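Local coordinates for Lmo2125 protein (Listeria monocytogenes serovar 1/2a, PDB 5TU0) that binds maltose and, as a lipid-anchored solute-binding protein, probably delivers it to a membrane transporter for uptake, at residues A[158-162]-A[201-206]. The protein carries 2 engineered substitutions. Residues are numbered along the deposited sequence; the frame is centred on the assembly and turned at random.
Sequences AKWTD and YATKWF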
loop_
_atom_site.group_PDB
_atom_site.type_symbol
_atom_site.label_atom_id
_atom_site.label_comp_id
_atom_site.label_asym_id
_atom_site.label_seq_id
_atom_site.Cartn_x
_atom_site.Cartn_y
_atom_site.Cartn_z
ATOM N N ALA A 158 11.422 12.176 2.972
ATOM C CA ALA A 158 10.121 11.511 2.701
ATOM C C ALA A 158 9.414 12.278 1.585
ATOM O O ALA A 158 9.408 13.511 1.582
ATOM C CB ALA A 158 9.264 11.457 3.947
ATOM N N LYS A 159 8.816 11.549 0.642
ATOM C CA LYS A 159 8.141 12.169 -0.500
ATOM C C LYS A 159 6.777 12.736 -0.084
ATOM O O LYS A 159 5.707 12.312 -0.589
ATOM C CB LYS A 159 7.992 11.139 -1.623
ATOM C CG LYS A 159 7.636 11.727 -2.977
ATOM C CD LYS A 159 7.146 10.657 -3.944
ATOM C CE LYS A 159 6.707 11.270 -5.263
ATOM N NZ LYS A 159 5.982 10.287 -6.115
ATOM N N TRP A 160 6.801 13.721 0.801
ATOM C CA TRP A 160 5.561 14.252 1.322
ATOM C C TRP A 160 4.682 15.080 0.367
ATOM O O TRP A 160 3.549 15.395 0.727
ATOM C CB TRP A 160 5.752 14.944 2.680
ATOM C CG TRP A 160 5.995 13.982 3.838
ATOM C CD1 TRP A 160 5.598 12.668 3.936
ATOM C CD2 TRP A 160 6.539 14.320 5.117
ATOM N NE1 TRP A 160 5.929 12.158 5.164
ATOM C CE2 TRP A 160 6.504 13.154 5.912
ATOM C CE3 TRP A 160 7.082 15.488 5.655
ATOM C CZ2 TRP A 160 6.999 13.126 7.219
ATOM C CZ3 TRP A 160 7.580 15.458 6.941
ATOM C CH2 TRP A 160 7.532 14.286 7.712
ATOM N N THR A 161 5.162 15.381 -0.841
ATOM C CA THR A 161 4.309 16.038 -1.840
ATOM C C THR A 161 3.293 15.028 -2.384
ATOM O O THR A 161 2.281 15.411 -2.961
ATOM C CB THR A 161 5.090 16.617 -3.030
ATOM O OG1 THR A 161 5.962 15.617 -3.575
ATOM C CG2 THR A 161 5.913 17.811 -2.588
ATOM N N ASP A 162 3.602 13.740 -2.224
ATOM C CA ASP A 162 2.752 12.651 -2.686
ATOM C C ASP A 162 1.828 12.254 -1.520
ATOM O O ASP A 162 2.289 11.766 -0.478
ATOM C CB ASP A 162 3.642 11.482 -3.140
ATOM C CG ASP A 162 2.872 10.359 -3.830
ATOM O OD1 ASP A 162 1.716 10.083 -3.465
ATOM O OD2 ASP A 162 3.469 9.709 -4.716
ATOM N N TYR A 201 3.380 20.281 10.397
ATOM C CA TYR A 201 4.618 19.562 10.680
ATOM C C TYR A 201 5.413 19.286 9.391
ATOM O O TYR A 201 6.640 19.519 9.329
ATOM C CB TYR A 201 4.351 18.260 11.436
ATOM C CG TYR A 201 5.615 17.597 11.848
ATOM C CD1 TYR A 201 6.381 18.111 12.910
ATOM C CD2 TYR A 201 6.098 16.473 11.166
ATOM C CE1 TYR A 201 7.565 17.516 13.278
ATOM C CE2 TYR A 201 7.296 15.872 11.539
ATOM C CZ TYR A 201 8.016 16.389 12.592
ATOM O OH TYR A 201 9.218 15.797 12.953
ATOM N N ALA A 202 4.723 18.826 8.362
ATOM C CA ALA A 202 5.376 18.570 7.065
ATOM C C ALA A 202 6.016 19.834 6.486
ATOM O O ALA A 202 7.131 19.796 5.965
ATOM C CB ALA A 202 4.387 17.975 6.062
ATOM N N THR A 203 5.300 20.950 6.601
ATOM C CA THR A 203 5.747 22.209 6.069
ATOM C C THR A 203 7.074 22.637 6.719
ATOM O O THR A 203 7.918 23.238 6.045
ATOM C CB THR A 203 4.630 23.272 6.216
ATOM O OG1 THR A 203 3.464 22.836 5.472
ATOM C CG2 THR A 203 5.054 24.617 5.687
ATOM N N LYS A 204 7.260 22.311 7.999
ATOM C CA LYS A 204 8.515 22.658 8.700
ATOM C C LYS A 204 9.698 21.940 8.033
ATOM O O LYS A 204 10.768 22.533 7.846
ATOM C CB LYS A 204 8.463 22.295 10.191
ATOM C CG LYS A 204 7.374 22.958 11.025
ATOM C CD LYS A 204 7.531 24.456 11.175
ATOM C CE LYS A 204 6.473 25.018 12.123
ATOM N NZ LYS A 204 6.447 26.514 12.079
ATOM N N TRP A 205 9.513 20.663 7.679
ATOM C CA TRP A 205 10.576 19.920 6.986
ATOM C C TRP A 205 10.856 20.527 5.609
ATOM O O TRP A 205 12.013 20.783 5.262
ATOM C CB TRP A 205 10.241 18.433 6.872
ATOM C CG TRP A 205 10.482 17.674 8.162
ATOM C CD1 TRP A 205 9.605 17.515 9.214
ATOM C CD2 TRP A 205 11.677 16.963 8.524
ATOM N NE1 TRP A 205 10.199 16.760 10.208
ATOM C CE2 TRP A 205 11.466 16.411 9.809
ATOM C CE3 TRP A 205 12.912 16.754 7.893
ATOM C CZ2 TRP A 205 12.444 15.652 10.471
ATOM C CZ3 TRP A 205 13.879 16.012 8.547
ATOM C CH2 TRP A 205 13.627 15.454 9.826
ATOM N N PHE A 206 9.802 20.785 4.836
ATOM C CA PHE A 206 9.974 21.413 3.502
ATOM C C PHE A 206 10.661 22.767 3.539
ATOM O O PHE A 206 11.575 23.039 2.731
ATOM C CB PHE A 206 8.616 21.617 2.824
ATOM C CG PHE A 206 8.046 20.370 2.258
ATOM C CD1 PHE A 206 8.651 19.780 1.168
ATOM C CD2 PHE A 206 6.874 19.816 2.767
ATOM C CE1 PHE A 206 8.133 18.641 0.600
ATOM C CE2 PHE A 206 6.362 18.659 2.218
ATOM C CZ PHE A 206 6.982 18.074 1.126
#
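Trp160 drives the edge of its six-membered ring toward one face of the Trp205 indole, an edge-to-face pair whose planes stand at 88° with the facing ring centroids 5.3 Å apart. The closest approach within this pair is CZ3 of Trp160 to CD1 of Trp205, at 3.7 Å. CH2 of Trp160 also lies over that face. The Trp205 indole is held from its edge: NE1 donates a nearly straight bond (169°), in the ring plane, to the OH of Tyr201 one helical turn back, itself bonded to Glu136, which helps set the rotation of the face that Trp160 meets.

Packing is also tight at CE3 of Trp160, which lies 3.7 Å from CB of Ala202; this methyl approaches the ring obliquely and is small enough to let the indole come close to the helix backbone. Trp160 CG lies anti to its own carbonyl carbon (chi1 -73°), which carries the indole out from the Lys159–Asp162 type I turn toward the helix. At the base of that side chain, Phe206 CZ reaches Trp160 CB at 3.7 Å and Thr161 CG2 at 3.9 Å. No hydrogen bond crosses the contact; Trp160 NE1 and Thr161 OG1 instead bond Tyr267 and Asn217.

The looser side is at Tyr201, partly exposed, whose CE2 stays 4.1 Å from Trp160 CH2. Both ends of the turn, Lys159 and Asp162, lie apart from the helix, partly exposed and tied to each other: Lys159 NZ meets the anti lone pair of Asp162 OD2 in a salt bridge (2.9 Å).

The contact thus joins the loop between strand 156-157 and helix 163-172 to helix 193-208, with Leu169 of helix 163-172 and Phe132 of helix 132-138 also touching Trp160, and helix 348-363 packing against Ala202 and Phe206.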